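Separin (Saccharomyces cerevisiae, PDB 5U1T) cleaves the MCD1/SCC1 subunit of cohesin as a caspase-like cysteine protease, allowing chromosomes to segregate at the onset of anaphase. Local coordinates at residues A[1345-1348]-A[1349-1352]; A[1249-1252]-A[1253-1256]; A[1296-1300]-A[1301-1305]. One frame throughout, in Å; residues are numbered along the deposited sequence.

Contact 1: A[1345-1348]-A[1349-1352]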
ATOM      1  N   LYS A1345      63.492 -45.812 -11.190  1.00 60.38           N
ATOM      2  CA  LYS A1345      64.706 -45.541 -10.427  1.00 64.62           C
ATOM      3  C   LYS A1345      64.423 -44.666  -9.216  1.00 67.82           C
ATOM      4  O   LYS A1345      65.039 -44.819  -8.168  1.00 73.27           O
ATOM      5  CB  LYS A1345      65.767 -44.876 -11.312  1.00 68.05           C
ATOM      6  CG  LYS A1345      67.176 -44.822 -10.710  1.00 67.87           C
ATOM      7  CD  LYS A1345      68.124 -44.034 -11.609  1.00 71.29           C
ATOM      8  CE  LYS A1345      69.567 -44.158 -11.124  1.00 84.07           C
ATOM      9  NZ  LYS A1345      70.575 -43.537 -12.046  1.00 86.14           N
ATOM     10  N   TYR A1346      63.477 -43.751  -9.361  1.00 74.47           N
ATOM     11  CA  TYR A1346      63.174 -42.803  -8.302  1.00 66.42           C
ATOM     12  C   TYR A1346      62.388 -43.477  -7.185  1.00 71.20           C
ATOM     13  O   TYR A1346      62.730 -43.352  -5.998  1.00 70.36           O
ATOM     14  CB  TYR A1346      62.392 -41.609  -8.843  1.00 60.60           C
ATOM     15  CG  TYR A1346      61.877 -40.744  -7.725  1.00 68.64           C
ATOM     16  CD1 TYR A1346      62.694 -39.792  -7.129  1.00 65.13           C
ATOM     17  CD2 TYR A1346      60.584 -40.906  -7.232  1.00 59.95           C
ATOM     18  CE1 TYR A1346      62.233 -39.021  -6.101  1.00 66.63           C
ATOM     19  CE2 TYR A1346      60.132 -40.154  -6.212  1.00 58.79           C
ATOM     20  CZ  TYR A1346      60.948 -39.207  -5.649  1.00 63.66           C
ATOM     21  OH  TYR A1346      60.471 -38.440  -4.615  1.00 71.75           O
ATOM     22  N   ARG A1347      61.317 -44.168  -7.577  1.00 69.56           N
ATOM     23  CA  ARG A1347      60.497 -44.924  -6.642  1.00 67.76           C
ATOM     24  C   ARG A1347      61.334 -45.939  -5.851  1.00 73.41           C
ATOM     25  O   ARG A1347      61.133 -46.113  -4.654  1.00 79.67           O
ATOM     26  CB  ARG A1347      59.374 -45.650  -7.387  1.00 65.74           C
ATOM     27  CG  ARG A1347      58.535 -44.765  -8.305  1.00 72.20           C
ATOM     28  CD  ARG A1347      57.742 -43.748  -7.543  1.00 68.74           C
ATOM     29  NE  ARG A1347      56.608 -44.358  -6.869  1.00 67.16           N
ATOM     30  CZ  ARG A1347      55.718 -43.670  -6.165  1.00 64.28           C
ATOM     31  NH1 ARG A1347      55.833 -42.352  -6.059  1.00 67.22           N
ATOM     32  NH2 ARG A1347      54.707 -44.287  -5.576  1.00 69.23           N
ATOM     33  N   ALA A1348      62.274 -46.599  -6.523  1.00 75.71           N
ATOM     34  CA  ALA A1348      63.032 -47.680  -5.910  1.00 73.30           C
ATOM     35  C   ALA A1348      63.998 -47.163  -4.850  1.00 73.09           C
ATOM     36  O   ALA A1348      64.542 -47.942  -4.070  1.00 76.43           O
ATOM     37  CB  ALA A1348      63.801 -48.470  -6.985  1.00 71.95           C
ATOM     38  N   THR A1349      64.212 -45.852  -4.822  1.00 72.26           N
ATOM     39  CA  THR A1349      65.262 -45.286  -3.993  1.00 73.56           C
ATOM     40  C   THR A1349      64.770 -44.149  -3.134  1.00 79.55           C
ATOM     41  O   THR A1349      65.504 -43.647  -2.284  1.00 77.42           O
ATOM     42  CB  THR A1349      66.411 -44.753  -4.842  1.00 78.49           C
ATOM     43  OG1 THR A1349      67.534 -44.471  -3.999  1.00 83.44           O
ATOM     44  CG2 THR A1349      65.987 -43.474  -5.539  1.00 80.05           C
ATOM     45  N   MET A1350      63.528 -43.735  -3.379  1.00 86.46           N
ATOM     46  CA  MET A1350      62.946 -42.569  -2.719  1.00 83.38           C
ATOM     47  C   MET A1350      62.806 -42.736  -1.218  1.00 84.82           C
ATOM     48  O   MET A1350      62.687 -43.846  -0.695  1.00 84.72           O
ATOM     49  CB  MET A1350      61.574 -42.256  -3.299  1.00 75.25           C
ATOM     50  CG  MET A1350      60.617 -43.407  -3.166  1.00 78.21           C
ATOM     51  SD  MET A1350      58.907 -42.940  -3.501  1.00 87.15           S
ATOM     52  CE  MET A1350      58.408 -42.209  -1.936  1.00 90.14           C
ATOM     53  N   THR A1351      62.825 -41.601  -0.537  1.00 89.00           N
ATOM     54  CA  THR A1351      62.405 -41.518   0.851  1.00 95.41           C
ATOM     55  C   THR A1351      60.875 -41.382   0.910  1.00 92.80           C
ATOM     56  O   THR A1351      60.278 -40.718   0.054  1.00 91.84           O
ATOM     57  CB  THR A1351      63.071 -40.314   1.549  1.00 95.85           C
ATOM     58  OG1 THR A1351      62.719 -39.103   0.851  1.00 90.57           O
ATOM     59  CG2 THR A1351      64.587 -40.474   1.541  1.00 95.52           C
ATOM     60  N   THR A1352      60.241 -41.998   1.913  1.00 96.68           N
ATOM     61  CA  THR A1352      58.780 -41.864   2.108  1.00 97.34           C
ATOM     62  C   THR A1352      58.382 -40.770   3.106  1.00 93.56           C
ATOM     63  O   THR A1352      58.116 -41.040   4.275  1.00 95.63           O
ATOM     64  CB  THR A1352      58.137 -43.182   2.597  1.00 95.28           C
ATOM     65  OG1 THR A1352      58.550 -44.260   1.748  1.00 96.06           O
ATOM     66  CG2 THR A1352      56.593 -43.070   2.587  1.00 94.23           C
TER
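Two backbone N-H groups converge on the carbonyl oxygen of Tyr1346. Thr1349 N gives the straighter bond, 3.1 Å to Tyr1346 O with an N-H...O angle of 156°, and arrives from above the carbonyl plane. Met1350 N is nearer to the same oxygen, at 2.8 Å, but its hydrogen is badly aimed and the bond is weak. Together they gather the chain near the end of helix 1332-1347 and lead it toward strand 1353-1362. Carbon atoms also lie close to these carbonyls: the methyl CG2 of Thr1349 lies beside Lys1345 O and Tyr1346 O, the branch at CB keeping it close to the backbone. Met1350 folds back over the turn. Its CG sits between the backbone N and the carbonyl carbon (chi1 58°), which leads the thioether back past Arg1347. Met1350 CB lies over one face of the Tyr1346 ring, 4.1 Å from the centroid, a CH-pi contact. Further along the same side chain Met1350 SD makes a Met-aromatic contact with that ring, 5.0 Å from its centroid and oblique to it. The sulfur also stands over one face of the Arg1347 guanidinium, 4.0 Å from Arg1347 NH1. A long, flexible, unbranched side chain suits this double task. Arg1347 runs beside Met1350 in the same direction, bent at chi2 and chi3, and its charged end is held by a salt bridge to Glu1248 and a hydrogen bond to Leu1294 O. Tyr1346 OH is hydrogen-bonded to Asp1251 N.

Contact 2: A[1249-1252]-A[1253-1256]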
ATOM      1  N   VAL A1249      55.424 -36.441  -0.669  1.00 68.09           N
ATOM      2  CA  VAL A1249      56.367 -35.346  -0.911  1.00 71.93           C
ATOM      3  C   VAL A1249      57.658 -35.850  -1.571  1.00 75.25           C
ATOM      4  O   VAL A1249      58.304 -36.771  -1.059  1.00 79.38           O
ATOM      5  CB  VAL A1249      56.744 -34.618   0.380  1.00 73.61           C
ATOM      6  CG1 VAL A1249      57.423 -33.291   0.053  1.00 67.72           C
ATOM      7  CG2 VAL A1249      55.521 -34.403   1.239  1.00 76.72           C
ATOM      8  N   VAL A1250      58.050 -35.255  -2.695  1.00 71.32           N
ATOM      9  CA  VAL A1250      59.266 -35.717  -3.366  1.00 73.06           C
ATOM     10  C   VAL A1250      60.508 -35.373  -2.540  1.00 72.28           C
ATOM     11  O   VAL A1250      60.584 -34.298  -1.948  1.00 69.12           O
ATOM     12  CB  VAL A1250      59.406 -35.122  -4.794  1.00 65.20           C
ATOM     13  CG1 VAL A1250      58.138 -35.362  -5.587  1.00 59.87           C
ATOM     14  CG2 VAL A1250      59.734 -33.634  -4.745  1.00 69.51           C
ATOM     15  N   ASP A1251      61.461 -36.303  -2.476  1.00 76.24           N
ATOM     16  CA  ASP A1251      62.782 -35.996  -1.931  1.00 72.36           C
ATOM     17  C   ASP A1251      63.475 -34.973  -2.826  1.00 71.85           C
ATOM     18  O   ASP A1251      63.652 -35.195  -4.025  1.00 72.38           O
ATOM     19  CB  ASP A1251      63.642 -37.255  -1.807  1.00 75.44           C
ATOM     20  CG  ASP A1251      65.092 -36.939  -1.451  1.00 80.47           C
ATOM     21  OD1 ASP A1251      65.382 -35.843  -0.915  1.00 77.08           O
ATOM     22  OD2 ASP A1251      65.961 -37.803  -1.702  1.00 83.72           O
ATOM     23  N   ASN A1252      63.882 -33.858  -2.236  1.00 66.38           N
ATOM     24  CA  ASN A1252      64.419 -32.770  -3.026  1.00 68.21           C
ATOM     25  C   ASN A1252      65.729 -33.086  -3.773  1.00 76.33           C
ATOM     26  O   ASN A1252      65.917 -32.615  -4.907  1.00 73.14           O
ATOM     27  CB  ASN A1252      64.615 -31.541  -2.144  1.00 73.42           C
ATOM     28  CG  ASN A1252      65.148 -30.348  -2.926  1.00 85.08           C
ATOM     29  OD1 ASN A1252      66.366 -30.088  -2.939  1.00 82.28           O
ATOM     30  ND2 ASN A1252      64.242 -29.623  -3.600  1.00 91.75           N
ATOM     31  N   SER A1253      66.625 -33.869  -3.166  1.00 76.97           N
ATOM     32  CA  SER A1253      67.892 -34.189  -3.825  1.00 75.63           C
ATOM     33  C   SER A1253      67.638 -35.059  -5.050  1.00 76.20           C
ATOM     34  O   SER A1253      68.213 -34.842  -6.128  1.00 70.39           O
ATOM     35  CB  SER A1253      68.869 -34.889  -2.866  1.00 77.20           C
ATOM     36  OG  SER A1253      68.238 -35.891  -2.073  1.00 79.25           O
ATOM     37  N   LEU A1254      66.758 -36.040  -4.878  1.00 70.30           N
ATOM     38  CA  LEU A1254      66.388 -36.933  -5.964  1.00 69.03           C
ATOM     39  C   LEU A1254      65.633 -36.200  -7.070  1.00 71.63           C
ATOM     40  O   LEU A1254      65.835 -36.482  -8.249  1.00 67.91           O
ATOM     41  CB  LEU A1254      65.541 -38.083  -5.426  1.00 69.93           C
ATOM     42  CG  LEU A1254      66.274 -39.130  -4.593  1.00 65.51           C
ATOM     43  CD1 LEU A1254      65.270 -40.096  -4.051  1.00 73.33           C
ATOM     44  CD2 LEU A1254      67.280 -39.859  -5.438  1.00 64.62           C
ATOM     45  N   PHE A1255      64.763 -35.266  -6.676  1.00 70.51           N
ATOM     46  CA  PHE A1255      63.940 -34.526  -7.627  1.00 65.22           C
ATOM     47  C   PHE A1255      64.782 -33.782  -8.659  1.00 69.31           C
ATOM     48  O   PHE A1255      64.437 -33.730  -9.845  1.00 65.33           O
ATOM     49  CB  PHE A1255      63.019 -33.519  -6.921  1.00 64.11           C
ATOM     50  CG  PHE A1255      62.310 -32.615  -7.884  1.00 59.74           C
ATOM     51  CD1 PHE A1255      61.268 -33.098  -8.656  1.00 62.09           C
ATOM     52  CD2 PHE A1255      62.741 -31.315  -8.084  1.00 60.96           C
ATOM     53  CE1 PHE A1255      60.646 -32.301  -9.586  1.00 57.46           C
ATOM     54  CE2 PHE A1255      62.119 -30.505  -9.016  1.00 64.00           C
ATOM     55  CZ  PHE A1255      61.068 -30.999  -9.766  1.00 62.13           C
ATOM     56  N   GLU A1256      65.880 -33.198  -8.194  1.00 72.58           N
ATOM     57  CA  GLU A1256      66.747 -32.405  -9.052  1.00 69.19           C
ATOM     58  C   GLU A1256      67.491 -33.239 -10.084  1.00 68.45           C
ATOM     59  O   GLU A1256      67.717 -32.778 -11.200  1.00 67.21           O
ATOM     60  CB  GLU A1256      67.733 -31.612  -8.201  1.00 71.22           C
ATOM     61  CG  GLU A1256      67.123 -30.328  -7.670  1.00 77.61           C
ATOM     62  CD  GLU A1256      66.680 -29.398  -8.802  1.00 83.82           C
ATOM     63  OE1 GLU A1256      67.359 -29.392  -9.871  1.00 81.39           O
ATOM     64  OE2 GLU A1256      65.657 -28.689  -8.626  1.00 82.25           O
TER
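Asp1251 and Ser1253 make the polar part of this helix start. As the N-cap of helix 1252-1269, Asp1251 accepts a hydrogen bond from Ser1253 N at its OD1 (3.2 Å), met from above the carboxylate plane. Ser1253 OG lies 3.0 Å from Asp1251 OD2 and about as far from OD1, so its one proton has two weak choices. The short carboxylate suits the post: with CG anti to the backbone N (chi1 171°), it reaches forward to the amide of Ser1253, and the helix N-terminus would probably favour its negative charge. Among the backbone bonds, Phe1255 N reaches Asp1251 O at 2.9 Å and begins the helical ladder, while Glu1256 N to Asn1252 O is weaker, at 3.3 Å. Leu1254 crosses the aspartate at about a right angle, its CG and CD1 alongside OD2 and its CD1 4.0 Å from Asp1251 CB. The apolar contact proper is Val1250 with Phe1255: the branched valine, just before the cap, brings CG2 to within 3.9 Å of Phe1255 CB, and the buried phenyl group extends beyond it. That ring packs on helix 1287-1294, at Asp1287, Ile1290 and Glu1291. Val1250 and Leu1254 lie against Tyr1346 of helix 1332-1347, and Val1249 pairs with Asn1353 of strand 1353-1362.

Contact 3: A[1296-1300]-A[1301-1305]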
ATOM      1  N   LEU A1296      53.729 -40.965 -10.009  1.00 50.73           N
ATOM      2  CA  LEU A1296      53.141 -42.160 -10.603  1.00 53.96           C
ATOM      3  C   LEU A1296      53.738 -43.467 -10.006  1.00 61.29           C
ATOM      4  O   LEU A1296      54.892 -43.501  -9.567  1.00 59.59           O
ATOM      5  CB  LEU A1296      53.337 -42.152 -12.123  1.00 53.98           C
ATOM      6  CG  LEU A1296      52.834 -40.956 -12.917  1.00 60.02           C
ATOM      7  CD1 LEU A1296      53.566 -40.835 -14.244  1.00 56.50           C
ATOM      8  CD2 LEU A1296      51.338 -41.083 -13.135  1.00 56.42           C
ATOM      9  N   ASN A1297      52.943 -44.539  -9.991  1.00 63.57           N
ATOM     10  CA  ASN A1297      53.412 -45.851  -9.564  1.00 60.38           C
ATOM     11  C   ASN A1297      53.497 -46.797 -10.754  1.00 63.79           C
ATOM     12  O   ASN A1297      52.466 -47.250 -11.259  1.00 65.22           O
ATOM     13  CB  ASN A1297      52.487 -46.438  -8.493  1.00 63.09           C
ATOM     14  CG  ASN A1297      52.954 -47.817  -7.978  1.00 68.74           C
ATOM     15  OD1 ASN A1297      54.019 -48.333  -8.372  1.00 65.10           O
ATOM     16  ND2 ASN A1297      52.155 -48.413  -7.092  1.00 62.26           N
ATOM     17  N   PRO A1298      54.727 -47.107 -11.203  1.00 63.20           N
ATOM     18  CA  PRO A1298      54.901 -47.988 -12.356  1.00 61.59           C
ATOM     19  C   PRO A1298      54.314 -49.370 -12.139  1.00 65.27           C
ATOM     20  O   PRO A1298      54.104 -50.101 -13.101  1.00 69.72           O
ATOM     21  CB  PRO A1298      56.416 -48.052 -12.518  1.00 56.73           C
ATOM     22  CG  PRO A1298      56.891 -46.776 -11.939  1.00 58.50           C
ATOM     23  CD  PRO A1298      56.011 -46.537 -10.764  1.00 60.65           C
ATOM     24  N   GLN A1299      54.031 -49.723 -10.895  1.00 67.09           N
ATOM     25  CA  GLN A1299      53.553 -51.063 -10.613  1.00 66.84           C
ATOM     26  C   GLN A1299      52.037 -51.186 -10.829  1.00 72.21           C
ATOM     27  O   GLN A1299      51.528 -52.285 -11.064  1.00 71.20           O
ATOM     28  CB  GLN A1299      53.953 -51.470  -9.192  1.00 72.13           C
ATOM     29  CG  GLN A1299      55.475 -51.516  -8.962  1.00 70.91           C
ATOM     30  CD  GLN A1299      56.257 -52.124 -10.149  1.00 77.76           C
ATOM     31  OE1 GLN A1299      56.005 -53.266 -10.561  1.00 76.35           O
ATOM     32  NE2 GLN A1299      57.216 -51.356 -10.695  1.00 72.23           N
ATOM     33  N   GLU A1300      51.329 -50.057 -10.772  1.00 73.83           N
ATOM     34  CA  GLU A1300      49.903 -49.995 -11.105  1.00 68.62           C
ATOM     35  C   GLU A1300      49.581 -50.466 -12.529  1.00 67.95           C
ATOM     36  O   GLU A1300      50.363 -50.274 -13.463  1.00 68.12           O
ATOM     37  CB  GLU A1300      49.383 -48.569 -10.936  1.00 72.57           C
ATOM     38  CG  GLU A1300      48.809 -48.234  -9.578  1.00 75.29           C
ATOM     39  CD  GLU A1300      47.965 -46.960  -9.644  1.00 90.22           C
ATOM     40  OE1 GLU A1300      47.959 -46.328 -10.744  1.00 85.06           O
ATOM     41  OE2 GLU A1300      47.295 -46.600  -8.626  1.00 89.95           O
ATOM     42  N   ILE A1301      48.399 -51.048 -12.685  1.00 66.05           N
ATOM     43  CA  ILE A1301      47.965 -51.641 -13.942  1.00 70.34           C
ATOM     44  C   ILE A1301      47.731 -50.609 -15.061  1.00 71.67           C
ATOM     45  O   ILE A1301      48.010 -50.886 -16.227  1.00 67.49           O
ATOM     46  CB  ILE A1301      46.663 -52.469 -13.722  1.00 72.04           C
ATOM     47  CG1 ILE A1301      46.332 -53.331 -14.948  1.00 73.05           C
ATOM     48  CG2 ILE A1301      45.501 -51.568 -13.326  1.00 69.81           C
ATOM     49  CD1 ILE A1301      44.914 -53.891 -14.931  1.00 80.09           C
ATOM     50  N   ASP A1302      47.222 -49.429 -14.715  1.00 73.53           N
ATOM     51  CA  ASP A1302      46.934 -48.402 -15.715  1.00 70.46           C
ATOM     52  C   ASP A1302      47.983 -47.288 -15.672  1.00 68.49           C
ATOM     53  O   ASP A1302      47.680 -46.117 -15.955  1.00 68.91           O
ATOM     54  CB  ASP A1302      45.539 -47.826 -15.498  1.00 70.46           C
ATOM     55  CG  ASP A1302      45.332 -47.367 -14.071  1.00 80.81           C
ATOM     56  OD1 ASP A1302      46.325 -47.439 -13.290  1.00 79.70           O
ATOM     57  OD2 ASP A1302      44.198 -46.934 -13.729  1.00 83.42           O
ATOM     58  N   PHE A1303      49.212 -47.668 -15.326  1.00 60.09           N
ATOM     59  CA  PHE A1303      50.328 -46.740 -15.243  1.00 60.77           C
ATOM     60  C   PHE A1303      50.587 -45.969 -16.541  1.00 60.17           C
ATOM     61  O   PHE A1303      50.915 -44.790 -16.498  1.00 60.98           O
ATOM     62  CB  PHE A1303      51.596 -47.491 -14.831  1.00 61.06           C
ATOM     63  CG  PHE A1303      52.859 -46.737 -15.102  1.00 57.71           C
ATOM     64  CD1 PHE A1303      53.257 -45.705 -14.274  1.00 60.21           C
ATOM     65  CD2 PHE A1303      53.642 -47.049 -16.192  1.00 56.16           C
ATOM     66  CE1 PHE A1303      54.424 -45.009 -14.519  1.00 57.50           C
ATOM     67  CE2 PHE A1303      54.794 -46.354 -16.442  1.00 61.62           C
ATOM     68  CZ  PHE A1303      55.186 -45.330 -15.602  1.00 62.76           C
ATOM     69  N   LEU A1304      50.441 -46.622 -17.689  1.00 58.84           N
ATOM     70  CA  LEU A1304      50.829 -45.990 -18.946  1.00 62.82           C
ATOM     71  C   LEU A1304      49.802 -44.996 -19.441  1.00 61.35           C
ATOM     72  O   LEU A1304      50.150 -44.025 -20.106  1.00 59.37           O
ATOM     73  CB  LEU A1304      51.097 -47.033 -20.028  1.00 64.00           C
ATOM     74  CG  LEU A1304      52.580 -47.368 -20.005  1.00 68.88           C
ATOM     75  CD1 LEU A1304      52.971 -48.407 -21.050  1.00 73.02           C
ATOM     76  CD2 LEU A1304      53.363 -46.068 -20.180  1.00 69.33           C
ATOM     77  N   SER A1305      48.539 -45.247 -19.129  1.00 65.30           N
ATOM     78  CA  SER A1305      47.484 -44.286 -19.435  1.00 63.35           C
ATOM     79  C   SER A1305      47.719 -43.017 -18.665  1.00 58.69           C
ATOM     80  O   SER A1305      47.574 -41.927 -19.193  1.00 57.90           O
ATOM     81  CB  SER A1305      46.111 -44.844 -19.092  1.00 60.82           C
ATOM     82  OG  SER A1305      45.953 -46.118 -19.682  1.00 70.09           O
TER
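Two successive type I beta turns, Asn1297 to Glu1300 and Glu1300 to Phe1303, carry the chain into helix 1303-1320. The first contains an Asx turn: Asn1297 OD1 accepts from Gln1299 N at 2.9 Å, a role to which the short amide side chain is well suited. In the second, Phe1303 N reaches back to Glu1300 O through a weak bond of 3.4 Å. Phe1303 is the hub of the contact. Its CG stands anti to the backbone N (chi1 163°), which swings the ring back beneath the first turn. Pro1298 CA lies over one face, 3.7 Å from the ring centroid, in a CH-pi contact, and Pro1298 CG touches Phe1303 CE1. Proline suits the second position of a type I turn, where its ring already fixes phi near -60°, and its CG adds to the contact. Leu1296 CB comes to the ring's edge, 3.9 Å from Phe1303 CE1. A serine in place of Phe1303 would probably open a gap beneath Pro1298 and leave Leu1296 without its aromatic neighbour. Among the polar groups, the side chains of Glu1300 and Asp1302 run side by side, with Glu1300 OE1 3.2 Å from Asp1302 OD1 and the carboxylate planes 51° apart; Lys1306 forms a salt bridge to the glutamate and a long, weak ion pair with the aspartate, which probably eases their repulsion. The turns link helix 1287-1294 to helix 1303-1320, and through Ile1343 and Glu1340 they lie against helix 1332-1347.

In the fold
From the N terminus, contact 2 comes first, where the chain leaves strand 1248-1249 and starts helix 1252-1269. Contact 3 follows in the connection from helix 1287-1294 to helix 1303-1320, and contact 1 lies where helix 1332-1347 gives way to strand 1353-1362. Each closes a short local turn, and the three run in series without nesting or crossing. Contact 1 touches both others: Tyr1346 reaches Val1250, Asp1251 and Leu1254 of contact 2, whereas Arg1347 packs on Leu1296, Asn1297 and Pro1298 of contact 3. Contacts 2 and 3 do not touch, their nearest atoms being about 8 Å apart. Contact 1 thus ties the start of helix 1252-1269 to the loop before helix 1303-1320.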